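Local coordinates for protein glutathione S-transferase delta (PDB 3VK9) that probably transfers glutathione to electrophilic substrates as a homodimeric delta-class transferase of the silkmoth, at residues P13-L18 with S164-E169; E66-I71 with F101-L106. All blocks are in the same frame, centred on the assembly; numbering follows the deposited sequence. Where two conformers were deposited one is given.

Contact 1: residues P13-L18 with S164-E169; sequences PCRAVL and SVSSLE
Arg15 NH2 donates an almost straight hydrogen bond to Ser167 OG, 3.0 Å long with an N-H...O angle of 172°. The hydroxyl oxygen sits at the edge of the guanidinium, only 6° out of its plane. The neighbouring nitrogen does less well: Arg15 NH1 reaches Ser166 OG at 3.3 Å, and its strongly bent geometry makes this a weak bond. Both nitrogens have further partners, NH2 the carbonyl oxygen of Gly10 and NH1 the side chain of Asn199 and the carbonyl oxygen of Ala163. The two serine hydroxyls are also bonded within their own helix, Ser166 OG to Ile162 O and Ser167 OG to Ala163 O. The acceptors named at NH1 and NH2 are all neutral oxygens, which probably spread the buried charge over several dipoles and which fix the rotation of the group. The chain of Arg15 leaves helix 12-24 extended through CD and then bends (chi3 -93°), which turns the guanidinium edge to the serines. In the glutathione transferase fold, helix 12-24 belongs to the thioredoxin-like N-terminal domain and helix 156-167 to the all-helical C-terminal domain, and Arg15 is one of the bridges between them. Apart from these bonds the two segments touch little; Ser167 CB lies 4.0 Å from Arg15 NH2. Helix 195-213 adds to the packing around the serines, Leu203 touching Ser166 and Phe206 touching Ser167.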
loop_
_atom_site.group_PDB
_atom_site.type_symbol
_atom_site.label_atom_id
_atom_site.label_comp_id
_atom_site.label_asym_id
_atom_site.label_seq_id
_atom_site.Cartn_x
_atom_site.Cartn_y
_atom_site.Cartn_z
ATOM N N PRO A 13 -5.588 -8.370 7.580
ATOM C CA PRO A 13 -6.352 -7.576 6.607
ATOM C C PRO A 13 -7.836 -7.902 6.631
ATOM O O PRO A 13 -8.640 -7.012 6.387
ATOM C CB PRO A 13 -5.712 -7.946 5.257
ATOM C CG PRO A 13 -4.756 -9.056 5.545
ATOM C CD PRO A 13 -4.373 -8.934 6.979
ATOM N N CYS A 14 -8.201 -9.148 6.937
ATOM C CA CYS A 14 -9.612 -9.492 7.061
ATOM C C CYS A 14 -10.249 -8.762 8.232
ATOM O O CYS A 14 -11.359 -8.280 8.118
ATOM C CB CYS A 14 -9.797 -11.000 7.237
ATOM S SG CYS A 14 -9.504 -11.917 5.705
ATOM N N ARG A 15 -9.549 -8.723 9.362
ATOM C CA ARG A 15 -10.037 -8.028 10.545
ATOM C C ARG A 15 -10.203 -6.520 10.306
ATOM O O ARG A 15 -11.055 -5.880 10.914
ATOM C CB ARG A 15 -9.124 -8.320 11.752
ATOM C CG ARG A 15 -9.228 -9.790 12.224
ATOM C CD ARG A 15 -8.383 -10.098 13.463
ATOM N NE ARG A 15 -7.064 -10.613 13.113
ATOM C CZ ARG A 15 -5.924 -9.977 13.337
ATOM N NH1 ARG A 15 -5.923 -8.778 13.930
ATOM N NH2 ARG A 15 -4.777 -10.547 12.989
ATOM N N ALA A 16 -9.370 -5.948 9.445
ATOM C CA ALA A 16 -9.519 -4.540 9.081
ATOM C C ALA A 16 -10.902 -4.315 8.476
ATOM O O ALA A 16 -11.607 -3.349 8.806
ATOM C CB ALA A 16 -8.437 -4.121 8.099
ATOM N N VAL A 17 -11.302 -5.234 7.608
ATOM C CA VAL A 17 -12.606 -5.128 6.976
ATOM C C VAL A 17 -13.748 -5.421 7.957
ATOM O O VAL A 17 -14.774 -4.749 7.928
ATOM C CB VAL A 17 -12.692 -6.037 5.726
ATOM C CG1 VAL A 17 -14.047 -5.935 5.102
ATOM C CG2 VAL A 17 -11.587 -5.660 4.731
ATOM N N LEU A 18 -13.589 -6.429 8.809
ATOM C CA LEU A 18 -14.621 -6.708 9.807
ATOM C C LEU A 18 -14.832 -5.479 10.696
ATOM O O LEU A 18 -15.952 -5.085 10.957
ATOM C CB LEU A 18 -14.277 -7.957 10.628
ATOM C CG LEU A 18 -14.269 -9.214 9.752
ATOM C CD1 LEU A 18 -13.632 -10.419 10.461
ATOM C CD2 LEU A 18 -15.686 -9.519 9.286
ATOM N N SER A 164 -3.297 -4.733 12.143
ATOM C CA SER A 164 -1.871 -5.076 12.016
ATOM C C SER A 164 -1.152 -5.105 13.374
ATOM O O SER A 164 -0.626 -6.145 13.783
ATOM C CB SER A 164 -1.173 -4.093 11.079
ATOM O OG SER A 164 -1.748 -4.150 9.792
ATOM N N VAL A 165 -1.142 -3.967 14.067
ATOM C CA VAL A 165 -0.462 -3.842 15.367
ATOM C C VAL A 165 -0.871 -4.898 16.389
ATOM O O VAL A 165 -0.017 -5.467 17.078
ATOM C CB VAL A 165 -0.644 -2.444 16.017
ATOM C CG1 VAL A 165 -0.028 -2.436 17.414
ATOM C CG2 VAL A 165 -0.025 -1.336 15.145
ATOM N N SER A 166 -2.171 -5.168 16.493
ATOM C CA SER A 166 -2.623 -6.224 17.401
ATOM C C SER A 166 -1.980 -7.589 17.083
ATOM O O SER A 166 -1.610 -8.334 17.992
ATOM C CB SER A 166 -4.164 -6.304 17.453
ATOM O OG SER A 166 -4.735 -6.763 16.228
ATOM N N SER A 167 -1.827 -7.909 15.798
ATOM C CA SER A 167 -1.190 -9.169 15.419
ATOM C C SER A 167 0.195 -9.362 16.067
ATOM O O SER A 167 0.652 -10.491 16.229
ATOM C CB SER A 167 -1.071 -9.289 13.898
ATOM O OG SER A 167 -2.288 -8.960 13.274
ATOM N N LEU A 168 0.854 -8.263 16.440
ATOM C CA LEU A 168 2.176 -8.335 17.070
ATOM C C LEU A 168 2.139 -9.021 18.438
ATOM O O LEU A 168 3.172 -9.444 18.948
ATOM C CB LEU A 168 2.780 -6.929 17.239
ATOM C CG LEU A 168 3.605 -6.329 16.100
ATOM C CD1 LEU A 168 2.795 -6.322 14.817
ATOM C CD2 LEU A 168 4.061 -4.910 16.451
ATOM N N GLU A 169 0.956 -9.107 19.042
ATOM C CA GLU A 169 0.817 -9.786 20.329
ATOM C C GLU A 169 1.115 -11.283 20.210
ATOM O O GLU A 169 1.326 -11.961 21.204
ATOM C CB GLU A 169 -0.585 -9.576 20.918
ATOM C CG GLU A 169 -0.934 -8.133 21.269
ATOM C CD GLU A 169 -2.278 -8.034 21.985
ATOM O OE1 GLU A 169 -2.926 -9.082 22.153
ATOM O OE2 GLU A 169 -2.689 -6.930 22.384
#

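Contact 2: residues E66-I71 with F101-L106; sequences ESRAII and FDIGTL
Arg68 reaches Asp102 on a chain extended from CG to NE, while the aspartate swings its CG anti to the backbone N (chi1 -178°) to meet it. The resulting salt bridge joins the two domains of the glutathione transferase fold, linking helix 67-78 of the thioredoxin-like domain to the long helix 89-119 of the helical domain. The grip is side-on but converges on a single oxygen: Arg68 NE and Arg68 NH2 each lie 2.8 Å from Asp102 OD2. That oxygen lies near the guanidinium plane, yet both nitrogens come to it from the same face of the carboxylate, and the two planes stand 54° apart. Because both N-H groups converge on one oxygen, neither bond is straight, with N-H...O angles near 140°. Ser160 OG also bonds to Asp102 OD2, and Ser164 OG to Asp102 OD1, so the buried carboxylate is held at both oxygens. Ile103 packs over one face of the guanidinium, its CB 3.5 Å from Arg68 CZ, and its side chain continues along to NH1. Were Arg68 an alanine, the buried charge of Asp102 would probably be left without its mate and a gap would open beside Ile103. Across the dimer interface, Tyr100 of the second subunit packs on Glu66 and Arg68, and Ile103 meets its own counterpart there. At the end of the isoleucine, Ile103 CD1 lies 3.6 Å from Arg68 NH1 and 3.7 Å from Glu66 OE1.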
loop_
_atom_site.group_PDB
_atom_site.type_symbol
_atom_site.label_atom_id
_atom_site.label_comp_id
_atom_site.label_asym_id
_atom_site.label_seq_id
_atom_site.Cartn_x
_atom_site.Cartn_y
_atom_site.Cartn_z
ATOM N N GLU A 66 -7.746 -6.163 -1.936
ATOM C CA GLU A 66 -6.848 -5.444 -1.050
ATOM C C GLU A 66 -7.699 -4.855 0.074
ATOM O O GLU A 66 -8.569 -4.023 -0.174
ATOM C CB GLU A 66 -6.102 -4.358 -1.827
ATOM C CG GLU A 66 -5.095 -4.931 -2.828
ATOM C CD GLU A 66 -3.834 -5.481 -2.129
ATOM O OE1 GLU A 66 -3.587 -5.104 -0.961
ATOM O OE2 GLU A 66 -3.104 -6.291 -2.738
ATOM N N SER A 67 -7.451 -5.304 1.300
ATOM C CA SER A 67 -8.235 -4.881 2.451
ATOM C C SER A 67 -8.345 -3.360 2.456
ATOM O O SER A 67 -9.403 -2.808 2.721
ATOM C CB SER A 67 -7.586 -5.354 3.754
ATOM O OG SER A 67 -6.260 -4.869 3.838
ATOM N N ARG A 68 -7.244 -2.691 2.144
ATOM C CA ARG A 68 -7.198 -1.231 2.243
ATOM C C ARG A 68 -7.985 -0.504 1.162
ATOM O O ARG A 68 -8.387 0.633 1.365
ATOM C CB ARG A 68 -5.745 -0.744 2.351
ATOM C CG ARG A 68 -5.095 -1.267 3.645
ATOM C CD ARG A 68 -3.580 -1.169 3.642
ATOM N NE ARG A 68 -2.994 -1.887 4.770
ATOM C CZ ARG A 68 -2.685 -3.182 4.745
ATOM N NH1 ARG A 68 -2.912 -3.911 3.648
ATOM N NH2 ARG A 68 -2.168 -3.759 5.826
ATOM N N ALA A 69 -8.208 -1.161 0.020
ATOM C CA ALA A 69 -9.170 -0.668 -0.969
ATOM C C ALA A 69 -10.626 -1.009 -0.590
ATOM O O ALA A 69 -11.548 -0.258 -0.918
ATOM C CB ALA A 69 -8.846 -1.209 -2.364
ATOM N N ILE A 70 -10.828 -2.153 0.066
ATOM C CA ILE A 70 -12.174 -2.568 0.465
ATOM C C ILE A 70 -12.743 -1.617 1.530
ATOM O O ILE A 70 -13.911 -1.200 1.461
ATOM C CB ILE A 70 -12.178 -4.001 1.050
ATOM C CG1 ILE A 70 -11.843 -5.042 -0.020
ATOM C CG2 ILE A 70 -13.527 -4.291 1.754
ATOM C CD1 ILE A 70 -11.528 -6.473 0.536
ATOM N N ILE A 71 -11.931 -1.284 2.529
ATOM C CA ILE A 71 -12.435 -0.464 3.626
ATOM C C ILE A 71 -12.780 0.948 3.160
ATOM O O ILE A 71 -13.761 1.531 3.618
ATOM C CB ILE A 71 -11.486 -0.441 4.871
ATOM C CG1 ILE A 71 -10.164 0.262 4.544
ATOM C CG2 ILE A 71 -11.251 -1.867 5.389
ATOM C CD1 ILE A 71 -9.079 0.125 5.616
ATOM N N PHE A 101 1.434 3.542 4.828
ATOM C CA PHE A 101 2.382 3.239 5.900
ATOM C C PHE A 101 2.115 1.839 6.459
ATOM O O PHE A 101 3.034 1.055 6.685
ATOM C CB PHE A 101 2.251 4.276 7.014
ATOM C CG PHE A 101 2.963 3.900 8.284
ATOM C CD1 PHE A 101 4.359 4.000 8.381
ATOM C CD2 PHE A 101 2.241 3.486 9.402
ATOM C CE1 PHE A 101 5.018 3.672 9.566
ATOM C CE2 PHE A 101 2.891 3.145 10.589
ATOM C CZ PHE A 101 4.289 3.238 10.664
ATOM N N ASP A 102 0.843 1.544 6.697
ATOM C CA ASP A 102 0.428 0.243 7.199
ATOM C C ASP A 102 0.887 -0.911 6.281
ATOM O O ASP A 102 1.635 -1.800 6.712
ATOM C CB ASP A 102 -1.095 0.202 7.396
ATOM C CG ASP A 102 -1.572 -1.131 7.965
ATOM O OD1 ASP A 102 -0.843 -1.694 8.829
ATOM O OD2 ASP A 102 -2.659 -1.602 7.541
ATOM N N ILE A 103 0.471 -0.899 5.018
ATOM C CA ILE A 103 0.827 -2.010 4.128
ATOM C C ILE A 103 2.334 -2.076 3.784
ATOM O O ILE A 103 2.938 -3.144 3.835
ATOM C CB ILE A 103 -0.008 -2.009 2.823
ATOM C CG1 ILE A 103 0.247 -3.303 2.035
ATOM C CG2 ILE A 103 0.293 -0.760 1.984
ATOM C CD1 ILE A 103 -0.708 -3.536 0.848
ATOM N N GLY A 104 2.926 -0.939 3.443
ATOM C CA GLY A 104 4.283 -0.911 2.917
ATOM C C GLY A 104 5.386 -0.892 3.953
ATOM O O GLY A 104 6.533 -1.251 3.675
ATOM N N THR A 105 5.041 -0.479 5.161
ATOM C CA THR A 105 6.049 -0.338 6.194
ATOM C C THR A 105 5.770 -1.188 7.427
ATOM O O THR A 105 6.496 -2.144 7.689
ATOM C CB THR A 105 6.243 1.138 6.608
ATOM O OG1 THR A 105 6.643 1.903 5.459
ATOM C CG2 THR A 105 7.315 1.266 7.704
ATOM N N LEU A 106 4.721 -0.861 8.177
ATOM C CA LEU A 106 4.496 -1.535 9.450
ATOM C C LEU A 106 4.199 -3.018 9.261
ATOM O O LEU A 106 4.915 -3.881 9.785
ATOM C CB LEU A 106 3.397 -0.851 10.277
ATOM C CG LEU A 106 3.433 -1.234 11.762
ATOM C CD1 LEU A 106 3.261 -0.013 12.640
ATOM C CD2 LEU A 106 2.403 -2.318 12.109
#

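Overall arrangement
The two contacts illustrate how buried arginines can tie two domains together through either neutral or charged acceptors. Each sends an arginine from the N-terminal domain to a helix of the C-terminal domain, and the four segments lie on four different helices. In contact 1, slightly nearer the centre of the chain, neutral hydroxyls receive the guanidinium and all touching residues are buried; in contact 2, a carboxylate pairs with it, an aliphatic side chain lies over its face, and Glu66 is partly exposed. Ser164 and Asp102 connect the contacts within the C-terminal domain, Val17 and Ile70 within the N-terminal domain. Contact 2 also borders the second subunit, whereas no other chain of the assembly touches the segments of contact 1.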